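Local coordinates for protein-glutamine gamma-glutamyltransferase (PDB 6G49), which shows transglutaminase activity in vitro, joining protein glutamine and lysine side chains, and is critical for the viability of Pseudomonas aeruginosa, perhaps through a function linked to the cell wall, at residues V59-E62 against G63-P67; D229-D232 against D233-D237; F252-A256 against A257-A261. All blocks are in the same frame, centred on the assembly; numbering follows the deposited sequence. Where two conformers were deposited one is given.

How the interactions relate
Along the chain the three contacts follow one another, all in the periplasmic domain, which carries the transglutaminase activity. Interaction 1 lies where strand 55-61 of the six-stranded antiparallel sheet runs into a loop, in the region of the TgpA N-terminal family. Interactions 2 and 3 belong to the transglutaminase-like part, on the other side of the chain's centre; their centres are about 39 and 35 Å from that of interaction 1. Those two centres are about 16 Å apart and their helices touch, Leu-235 CD1 packing on Val-253 CG2 at 3.9 Å. Helix 243-256 runs from Cys-243, by similarity the nucleophile, to the turn of interaction 3, and helix 230-238 packs against it.

Interaction 1. Residues V59-E62 against G63-P67; sequences VRFE and GALPP. With PO4 (phosphate ion), chain H.
Phe-61 offers one face of its ring to Pro-66, whose CD sits almost exactly above the centre in a CH-pi contact, 3.5 Å from the ring centroid and 12° off the ring normal. The two side chains approach from opposite directions, and the pyrrolidine lies over the ring face. CD of Pro-66 lies within 4.0 Å of every ring atom of Phe-61, while its CG leans toward the CE2-CZ side. Leu-65 arrives at about a right angle to Phe-61 and brings a single methyl, CD1, to 3.6 Å from Phe-61 CD1. That methyl reaches the ring because Leu-65 holds CG trans to its own backbone N (chi1 -173°). The chain thus folds back over the last residue of strand 55-61, and a water donates to Phe-61 O (2.9 Å) and to Gly-63 O (2.8 Å). Trp-73 and Tyr-109 also touch Phe-61, tying the turn to strands 72-81 and 107-113. Arg-60 extends elsewhere, to Gly-276 O, Asn-277 O and a phosphate ion probably from the crystallisation liquor. The side-chain contact is therefore apolar, resting on dispersion and probably on the CH of Pro-66 CD, polarised by the neighbouring ring nitrogen.

Interaction 2. Residues D229-D232 against D233-D237; sequences DGVD and DFLFD. With PO4 (phosphate ion), chain E.
Val-231 and Leu-235 lie side by side one turn apart on helix 230-238, the helix of a beta-alpha-beta unit between strands 218-219 and 240-241. Val-231 holds CG1 trans to its backbone N (chi1 174°), which places this methyl 3.8 Å from Leu-235 CD1; both side chains pack on Ala-249 of helix 243-256. Phe-234 swings CG beside its carbonyl carbon (chi1 166°), carrying its ring away from this turn to meet Tyr-246 edge-to-face. On another side of the helix, the Phe-236 ring slants across Asp-232, its plane 63° from that of the carboxylate, with CD2 of Phe-236 3.3 Å from Asp-232 O. That carbonyl also accepts the backbone N-H of Phe-236, while the buried carboxylate of Asp-232 is gripped by the backbone N-H groups of Arg-186 and Ala-187, pinning the turn to helix 185-197. At the N-terminal end of the helix Asp-229 occupies the N-cap position without a capping bond from its side chain, which binds Asn-184 N through OD1. Asp-233 OD2 accepts from Gly-227 N. Both carboxylates lie close to a phosphate ion, probably from the crystallisation liquor, to which the backbone donates: Asp-229 N to phosphate O3 at 3.0 Å.

Interaction 3. Residues F252-A256 against A257-A261; sequences FVLRA and AGIPA
The guanidinium of Arg-255 presents an edge, not a face, to the carbonyl of Ala-261. NE and NH2 both donate to the one oxygen, Ala-261 O, from 2.8 and 2.9 Å, and this acceptor stays within 3° of the guanidinium plane. NH2 lies in the carbonyl plane of Ala-261, whereas NE is tilted 23° from it. An extended chain from CG to NE carries the group from the helix to the start of strand 261-265. With NH1 bound to Gln-178 O and NH2 also to Glu-79 O, the buried guanidinium is fixed in rotation by three backbone carbonyls. Leu-254 sets CB 3.8 Å from Ala-261 CB, and its CD2 touches Ile-259 CD1 at 4.1 Å; Tyr-292 of strand 286-294 adjoins both Leu-254 and Ile-259. The backbone turns between helix and strand. Gly-258, at a positive phi of 85°, donates to Arg-255 O at 3.0 Å, and Ile-259 N donates to Leu-254 O at 2.9 Å from above the carbonyl plane. The crossed pair of backbone bonds, with the positive phi of Gly-258, makes a Schellman motif, which here ends helix 243-256 and leads into strand 261-265 of an antiparallel sheet, within the transglutaminase-like part of the chain.

Interaction 1. Residues V59-E62 against G63-P67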
ATOM      1  N   VAL A  59      14.667  10.231  -6.734  1.00 18.94           N
ATOM      2  CA  VAL A  59      15.153  10.099  -5.363  1.00 17.81           C
ATOM      3  C   VAL A  59      16.665   9.927  -5.384  1.00 18.28           C
ATOM      4  O   VAL A  59      17.186   9.102  -6.112  1.00 21.95           O
ATOM      5  CB  VAL A  59      14.521   8.906  -4.612  1.00 22.00           C
ATOM      6  CG1 VAL A  59      14.977   8.859  -3.159  1.00 20.54           C
ATOM      7  CG2 VAL A  59      13.042   8.936  -4.643  1.00 28.10           C
ATOM      8  N   ARG A  60      17.323  10.603  -4.454  1.00 21.42           N
ATOM      9  CA  ARG A  60      18.758  10.473  -4.245  1.00 23.01           C
ATOM     10  C   ARG A  60      18.990  10.150  -2.753  1.00 18.93           C
ATOM     11  O   ARG A  60      18.589  10.915  -1.905  1.00 22.50           O
ATOM     12  CB  ARG A  60      19.481  11.758  -4.641  1.00 26.18           C
ATOM     13  CG  ARG A  60      20.931  11.578  -5.039  1.00 33.24           C
ATOM     14  CD  ARG A  60      21.477  12.833  -5.712  1.00 26.21           C
ATOM     15  NE  ARG A  60      21.588  12.745  -7.163  1.00 28.25           N
ATOM     16  CZ  ARG A  60      21.200  13.700  -8.000  1.00 23.99           C
ATOM     17  NH1 ARG A  60      20.644  14.802  -7.538  1.00 24.55           N
ATOM     18  NH2 ARG A  60      21.353  13.559  -9.300  1.00 30.10           N
ATOM     19  N   PHE A  61      19.632   9.019  -2.454  1.00 21.37           N
ATOM     20  CA  PHE A  61      19.893   8.620  -1.095  1.00 22.35           C
ATOM     21  C   PHE A  61      21.233   9.204  -0.610  1.00 24.94           C
ATOM     22  O   PHE A  61      22.158   9.342  -1.444  1.00 26.16           O
ATOM     23  CB  PHE A  61      19.943   7.092  -1.021  1.00 25.04           C
ATOM     24  CG  PHE A  61      18.558   6.471  -0.956  1.00 25.02           C
ATOM     25  CD1 PHE A  61      17.861   6.133  -2.096  1.00 30.42           C
ATOM     26  CD2 PHE A  61      17.974   6.281   0.282  1.00 30.50           C
ATOM     27  CE1 PHE A  61      16.585   5.575  -1.986  1.00 24.86           C
ATOM     28  CE2 PHE A  61      16.717   5.697   0.397  1.00 28.95           C
ATOM     29  CZ  PHE A  61      16.046   5.351  -0.750  1.00 26.89           C
ATOM     30  N   GLU A  62      21.334   9.519   0.689  1.00 23.56           N
ATOM     31  CA  GLU A  62      22.637   9.955   1.267  0.60 26.03           C
ATOM     32  C   GLU A  62      23.675   8.831   1.160  1.00 37.07           C
ATOM     33  O   GLU A  62      24.839   9.093   0.796  1.00 43.93           O
ATOM     34  CB  GLU A  62      22.426  10.441   2.685  0.60 27.15           C
ATOM     35  CG  GLU A  62      21.752  11.791   2.739  0.60 26.39           C
ATOM     36  CD  GLU A  62      21.903  12.538   4.053  0.60 30.00           C
ATOM     37  OE1 GLU A  62      22.611  12.020   4.928  0.60 28.71           O
ATOM     38  OE2 GLU A  62      21.281  13.625   4.192  0.60 42.27           O
ATOM     39  N   GLY A  63      23.288   7.605   1.491  1.00 39.83           N
ATOM     40  CA  GLY A  63      24.189   6.436   1.395  1.00 38.48           C
ATOM     41  C   GLY A  63      23.846   5.517   0.240  1.00 36.48           C
ATOM     42  O   GLY A  63      23.401   5.986  -0.819  1.00 38.32           O
ATOM     43  N   ALA A  64      23.998   4.205   0.479  1.00 34.97           N
ATOM     44  CA  ALA A  64      23.782   3.183  -0.524  1.00 42.22           C
ATOM     45  C   ALA A  64      22.269   3.069  -0.770  1.00 34.57           C
ATOM     46  O   ALA A  64      21.453   3.351   0.131  1.00 33.13           O
ATOM     47  CB  ALA A  64      24.363   1.863  -0.074  1.00 46.95           C
ATOM     48  N   LEU A  65      21.923   2.719  -2.004  1.00 35.19           N
ATOM     49  CA  LEU A  65      20.552   2.501  -2.359  1.00 36.42           C
ATOM     50  C   LEU A  65      20.063   1.301  -1.551  1.00 33.12           C
ATOM     51  O   LEU A  65      20.719   0.260  -1.579  1.00 31.26           O
ATOM     52  CB  LEU A  65      20.523   2.202  -3.858  1.00 41.09           C
ATOM     53  CG  LEU A  65      19.139   2.102  -4.480  1.00 59.70           C
ATOM     54  CD1 LEU A  65      18.433   3.445  -4.396  1.00 55.39           C
ATOM     55  CD2 LEU A  65      19.234   1.634  -5.921  1.00 66.87           C
ATOM     56  N   PRO A  66      18.914   1.341  -0.834  1.00 29.73           N
ATOM     57  CA  PRO A  66      18.401   0.121  -0.225  1.00 26.75           C
ATOM     58  C   PRO A  66      18.074  -0.920  -1.289  1.00 26.25           C
ATOM     59  O   PRO A  66      17.886  -0.600  -2.468  1.00 27.19           O
ATOM     60  CB  PRO A  66      17.107   0.551   0.457  1.00 29.90           C
ATOM     61  CG  PRO A  66      17.292   2.027   0.680  1.00 30.03           C
ATOM     62  CD  PRO A  66      18.086   2.511  -0.511  1.00 27.73           C
ATOM     63  N   PRO A  67      18.010  -2.210  -0.915  1.00 30.35           N
ATOM     64  CA  PRO A  67      17.545  -3.245  -1.832  1.00 31.57           C
ATOM     65  C   PRO A  67      16.124  -2.942  -2.366  1.00 28.24           C
ATOM     66  O   PRO A  67      15.305  -2.383  -1.629  1.00 26.90           O
ATOM     67  CB  PRO A  67      17.464  -4.499  -0.951  1.00 33.07           C
ATOM     68  CG  PRO A  67      18.276  -4.200   0.282  1.00 38.63           C
ATOM     69  CD  PRO A  67      18.275  -2.696   0.446  1.00 33.97           C
TER
HETATM   70  P   PO4 H 507      20.650  15.393 -12.603  0.50 44.45           P
HETATM   71  O1  PO4 H 507      20.885  15.156 -11.074  0.50 38.88           O
HETATM   72  O2  PO4 H 507      20.935  14.199 -13.495  0.50 62.19           O
HETATM   73  O3  PO4 H 507      19.267  15.941 -12.947  0.50 51.63           O
HETATM   74  O4  PO4 H 507      21.568  16.436 -13.237  0.50 68.01           O
HETATM   75  O   HOH W   1      24.261   7.821  -2.687  1.00 51.95           O

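Interaction 2. Residues D229-D232 against D233-D237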
ATOM      1  N   ASP A 229     -19.900  -9.087  -7.194  1.00 30.97           N
ATOM      2  CA  ASP A 229     -19.164  -9.731  -6.136  1.00 27.52           C
ATOM      3  C   ASP A 229     -17.693  -9.839  -6.569  1.00 26.72           C
ATOM      4  O   ASP A 229     -17.186 -10.941  -6.796  1.00 26.93           O
ATOM      5  CB  ASP A 229     -19.741 -11.075  -5.746  1.00 29.80           C
ATOM      6  CG  ASP A 229     -21.192 -10.933  -5.323  1.00 40.56           C
ATOM      7  OD1 ASP A 229     -21.444 -10.305  -4.287  1.00 31.68           O
ATOM      8  OD2 ASP A 229     -22.059 -11.379  -6.081  1.00 42.90           O
ATOM      9  N   GLY A 230     -17.039  -8.687  -6.667  1.00 25.75           N
ATOM     10  CA  GLY A 230     -15.722  -8.583  -7.308  1.00 28.04           C
ATOM     11  C   GLY A 230     -14.619  -9.304  -6.554  1.00 25.13           C
ATOM     12  O   GLY A 230     -13.637  -9.811  -7.136  1.00 24.11           O
ATOM     13  N   VAL A 231     -14.662  -9.274  -5.223  1.00 23.57           N
ATOM     14  CA  VAL A 231     -13.659  -9.955  -4.451  1.00 21.06           C
ATOM     15  C   VAL A 231     -13.824 -11.468  -4.655  1.00 24.91           C
ATOM     16  O   VAL A 231     -12.853 -12.196  -4.854  1.00 22.06           O
ATOM     17  CB  VAL A 231     -13.717  -9.563  -2.962  1.00 22.61           C
ATOM     18  CG1 VAL A 231     -12.768 -10.365  -2.098  1.00 22.46           C
ATOM     19  CG2 VAL A 231     -13.461  -8.074  -2.816  1.00 24.08           C
ATOM     20  N   ASP A 232     -15.052 -11.981  -4.535  1.00 23.81           N
ATOM     21  CA  ASP A 232     -15.302 -13.435  -4.770  1.00 25.28           C
ATOM     22  C   ASP A 232     -14.811 -13.831  -6.177  1.00 24.61           C
ATOM     23  O   ASP A 232     -14.176 -14.881  -6.302  1.00 24.87           O
ATOM     24  CB  ASP A 232     -16.806 -13.728  -4.676  1.00 24.87           C
ATOM     25  CG  ASP A 232     -17.380 -13.738  -3.279  1.00 30.83           C
ATOM     26  OD1 ASP A 232     -16.624 -13.397  -2.340  1.00 26.97           O
ATOM     27  OD2 ASP A 232     -18.639 -14.070  -3.139  1.00 28.90           O
ATOM     28  N   ASP A 233     -15.210 -13.058  -7.175  1.00 27.38           N
ATOM     29  CA  ASP A 233     -14.916 -13.384  -8.600  1.00 27.97           C
ATOM     30  C   ASP A 233     -13.394 -13.498  -8.797  1.00 28.47           C
ATOM     31  O   ASP A 233     -12.864 -14.439  -9.429  1.00 28.72           O
ATOM     32  CB  ASP A 233     -15.573 -12.398  -9.560  1.00 28.10           C
ATOM     33  CG  ASP A 233     -17.103 -12.472  -9.561  1.00 29.44           C
ATOM     34  OD1 ASP A 233     -17.647 -13.424  -8.980  1.00 31.40           O
ATOM     35  OD2 ASP A 233     -17.699 -11.506 -10.040  1.00 31.37           O
ATOM     36  N   PHE A 234     -12.653 -12.539  -8.239  1.00 24.76           N
ATOM     37  CA  PHE A 234     -11.206 -12.563  -8.303  1.00 23.32           C
ATOM     38  C   PHE A 234     -10.632 -13.739  -7.530  1.00 25.66           C
ATOM     39  O   PHE A 234      -9.798 -14.471  -8.048  1.00 24.27           O
ATOM     40  CB  PHE A 234     -10.613 -11.223  -7.843  1.00 23.57           C
ATOM     41  CG  PHE A 234      -9.138 -11.310  -7.576  1.00 21.50           C
ATOM     42  CD1 PHE A 234      -8.217 -11.398  -8.632  1.00 21.07           C
ATOM     43  CD2 PHE A 234      -8.638 -11.240  -6.288  1.00 21.09           C
ATOM     44  CE1 PHE A 234      -6.857 -11.488  -8.371  1.00 21.94           C
ATOM     45  CE2 PHE A 234      -7.279 -11.320  -6.022  1.00 20.23           C
ATOM     46  CZ  PHE A 234      -6.370 -11.411  -7.074  1.00 19.96           C
ATOM     47  N   LEU A 235     -11.009 -13.956  -6.263  1.00 21.93           N
ATOM     48  CA  LEU A 235     -10.333 -14.991  -5.457  1.00 22.62           C
ATOM     49  C   LEU A 235     -10.637 -16.433  -5.932  1.00 24.78           C
ATOM     50  O   LEU A 235      -9.846 -17.288  -5.667  1.00 25.18           O
ATOM     51  CB  LEU A 235     -10.775 -14.889  -3.995  1.00 22.92           C
ATOM     52  CG  LEU A 235     -10.190 -13.717  -3.235  1.00 25.73           C
ATOM     53  CD1 LEU A 235     -10.804 -13.631  -1.832  1.00 25.95           C
ATOM     54  CD2 LEU A 235      -8.671 -13.849  -3.163  1.00 26.13           C
ATOM     55  N   PHE A 236     -11.849 -16.647  -6.437  1.00 26.94           N
ATOM     56  CA  PHE A 236     -12.365 -18.049  -6.600  1.00 28.54           C
ATOM     57  C   PHE A 236     -12.656 -18.385  -8.071  1.00 29.81           C
ATOM     58  O   PHE A 236     -12.830 -19.557  -8.372  1.00 32.42           O
ATOM     59  CB  PHE A 236     -13.607 -18.280  -5.740  1.00 26.71           C
ATOM     60  CG  PHE A 236     -13.402 -17.905  -4.301  1.00 26.67           C
ATOM     61  CD1 PHE A 236     -12.489 -18.586  -3.523  1.00 27.35           C
ATOM     62  CD2 PHE A 236     -14.149 -16.890  -3.734  1.00 26.98           C
ATOM     63  CE1 PHE A 236     -12.293 -18.232  -2.198  1.00 32.92           C
ATOM     64  CE2 PHE A 236     -13.944 -16.531  -2.411  1.00 28.52           C
ATOM     65  CZ  PHE A 236     -13.005 -17.186  -1.657  1.00 26.41           C
ATOM     66  N   ASP A 237     -12.785 -17.391  -8.948  1.00 26.74           N
ATOM     67  CA  ASP A 237     -13.164 -17.606 -10.375  1.00 29.36           C
ATOM     68  C   ASP A 237     -12.001 -17.249 -11.299  1.00 30.19           C
ATOM     69  O   ASP A 237     -11.364 -18.143 -11.875  1.00 33.50           O
ATOM     70  CB  ASP A 237     -14.480 -16.916 -10.730  1.00 29.99           C
ATOM     71  CG  ASP A 237     -15.660 -17.321  -9.855  1.00 31.99           C
ATOM     72  OD1 ASP A 237     -15.545 -18.350  -9.139  1.00 38.37           O
ATOM     73  OD2 ASP A 237     -16.693 -16.573  -9.872  1.00 38.00           O
TER
HETATM   74  P   PO4 E 504     -21.043 -12.215  -9.461  1.00 64.75           P
HETATM   75  O1  PO4 E 504     -22.280 -11.809  -8.697  1.00 70.89           O
HETATM   76  O2  PO4 E 504     -20.523 -13.508  -8.828  1.00 55.91           O
HETATM   77  O3  PO4 E 504     -20.044 -11.074  -9.393  1.00 43.29           O
HETATM   78  O4  PO4 E 504     -21.287 -12.415 -10.949  1.00 70.39           O

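Interaction 3. Residues F252-A256 against A257-A261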
ATOM      1  N   PHE A 252      -9.941  -7.129   2.427  1.00 19.28           N
ATOM      2  CA  PHE A 252     -11.339  -7.575   2.619  1.00 18.90           C
ATOM      3  C   PHE A 252     -11.387  -8.791   3.531  1.00 19.76           C
ATOM      4  O   PHE A 252     -12.135  -8.792   4.535  1.00 18.75           O
ATOM      5  CB  PHE A 252     -12.010  -7.867   1.291  1.00 20.08           C
ATOM      6  CG  PHE A 252     -13.450  -8.270   1.427  1.00 18.79           C
ATOM      7  CD1 PHE A 252     -13.790  -9.540   1.854  1.00 21.11           C
ATOM      8  CD2 PHE A 252     -14.431  -7.360   1.131  1.00 19.41           C
ATOM      9  CE1 PHE A 252     -15.126  -9.886   2.015  1.00 21.92           C
ATOM     10  CE2 PHE A 252     -15.785  -7.700   1.283  1.00 22.08           C
ATOM     11  CZ  PHE A 252     -16.115  -8.974   1.700  1.00 20.21           C
ATOM     12  N   VAL A 253     -10.621  -9.829   3.188  1.00 18.89           N
ATOM     13  CA  VAL A 253     -10.681 -11.091   3.923  1.00 20.65           C
ATOM     14  C   VAL A 253     -10.198 -10.881   5.347  1.00 22.33           C
ATOM     15  O   VAL A 253     -10.805 -11.389   6.297  1.00 21.37           O
ATOM     16  CB  VAL A 253      -9.916 -12.221   3.212  1.00 20.54           C
ATOM     17  CG1 VAL A 253      -9.866 -13.490   4.060  1.00 26.03           C
ATOM     18  CG2 VAL A 253     -10.565 -12.503   1.897  1.00 20.10           C
ATOM     19  N   LEU A 254      -9.139 -10.068   5.549  1.00 17.68           N
ATOM     20  CA  LEU A 254      -8.645  -9.795   6.918  1.00 19.30           C
ATOM     21  C   LEU A 254      -9.724  -9.094   7.746  1.00 19.69           C
ATOM     22  O   LEU A 254      -9.974  -9.507   8.913  1.00 19.68           O
ATOM     23  CB  LEU A 254      -7.346  -8.987   6.877  1.00 18.27           C
ATOM     24  CG  LEU A 254      -6.115  -9.691   6.317  1.00 19.97           C
ATOM     25  CD1 LEU A 254      -4.952  -8.733   6.285  1.00 19.62           C
ATOM     26  CD2 LEU A 254      -5.743 -10.955   7.075  1.00 25.02           C
ATOM     27  N   ARG A 255     -10.384  -8.104   7.195  1.00 18.66           N
ATOM     28  CA  ARG A 255     -11.383  -7.392   7.929  1.00 19.47           C
ATOM     29  C   ARG A 255     -12.538  -8.336   8.252  1.00 21.97           C
ATOM     30  O   ARG A 255     -13.115  -8.259   9.390  1.00 21.16           O
ATOM     31  CB  ARG A 255     -11.972  -6.256   7.122  1.00 19.08           C
ATOM     32  CG  ARG A 255     -11.016  -5.082   6.947  1.00 17.64           C
ATOM     33  CD  ARG A 255     -11.728  -3.887   6.390  1.00 17.31           C
ATOM     34  NE  ARG A 255     -10.824  -2.721   6.313  1.00 18.07           N
ATOM     35  CZ  ARG A 255     -11.150  -1.493   6.024  1.00 17.36           C
ATOM     36  NH1 ARG A 255     -12.389  -1.150   5.679  1.00 19.05           N
ATOM     37  NH2 ARG A 255     -10.195  -0.542   6.136  1.00 16.95           N
ATOM     38  N   ALA A 256     -12.901  -9.196   7.302  1.00 19.19           N
ATOM     39  CA  ALA A 256     -14.025 -10.141   7.523  1.00 20.88           C
ATOM     40  C   ALA A 256     -13.647 -11.171   8.582  1.00 23.99           C
ATOM     41  O   ALA A 256     -14.588 -11.747   9.205  1.00 24.93           O
ATOM     42  CB  ALA A 256     -14.483 -10.763   6.242  1.00 22.08           C
ATOM     43  N   ALA A 257     -12.374 -11.427   8.815  1.00 22.24           N
ATOM     44  CA  ALA A 257     -11.876 -12.329   9.841  1.00 21.90           C
ATOM     45  C   ALA A 257     -11.650 -11.601  11.181  1.00 23.18           C
ATOM     46  O   ALA A 257     -11.092 -12.172  12.089  1.00 25.96           O
ATOM     47  CB  ALA A 257     -10.578 -12.955   9.426  1.00 22.84           C
ATOM     48  N   GLY A 258     -11.966 -10.311  11.262  1.00 20.21           N
ATOM     49  CA  GLY A 258     -11.830  -9.536  12.492  1.00 23.14           C
ATOM     50  C   GLY A 258     -10.450  -8.951  12.739  1.00 26.21           C
ATOM     51  O   GLY A 258     -10.178  -8.552  13.838  1.00 23.66           O
ATOM     52  N   ILE A 259      -9.623  -8.807  11.682  1.00 21.21           N
ATOM     53  CA  ILE A 259      -8.274  -8.257  11.760  1.00 22.06           C
ATOM     54  C   ILE A 259      -8.330  -6.876  11.114  1.00 21.60           C
ATOM     55  O   ILE A 259      -8.657  -6.787   9.923  1.00 19.96           O
ATOM     56  CB  ILE A 259      -7.226  -9.168  11.070  1.00 22.64           C
ATOM     57  CG1 ILE A 259      -7.181 -10.545  11.731  1.00 25.22           C
ATOM     58  CG2 ILE A 259      -5.862  -8.474  11.091  1.00 22.28           C
ATOM     59  CD1 ILE A 259      -6.310 -11.558  11.077  1.00 24.59           C
ATOM     60  N   PRO A 260      -8.041  -5.769  11.843  1.00 18.85           N
ATOM     61  CA  PRO A 260      -8.088  -4.451  11.213  1.00 18.02           C
ATOM     62  C   PRO A 260      -7.003  -4.401  10.124  1.00 15.97           C
ATOM     63  O   PRO A 260      -5.895  -4.882  10.344  1.00 18.13           O
ATOM     64  CB  PRO A 260      -7.802  -3.480  12.360  1.00 19.15           C
ATOM     65  CG  PRO A 260      -8.115  -4.300  13.610  1.00 18.76           C
ATOM     66  CD  PRO A 260      -7.635  -5.697  13.270  1.00 18.99           C
ATOM     67  N   ALA A 261      -7.406  -3.890   8.958  1.00 17.67           N
ATOM     68  CA  ALA A 261      -6.506  -3.911   7.785  1.00 17.62           C
ATOM     69  C   ALA A 261      -6.897  -2.776   6.873  1.00 18.44           C
ATOM     70  O   ALA A 261      -8.068  -2.386   6.823  1.00 18.17           O
ATOM     71  CB  ALA A 261      -6.604  -5.236   7.070  1.00 18.77           C
TER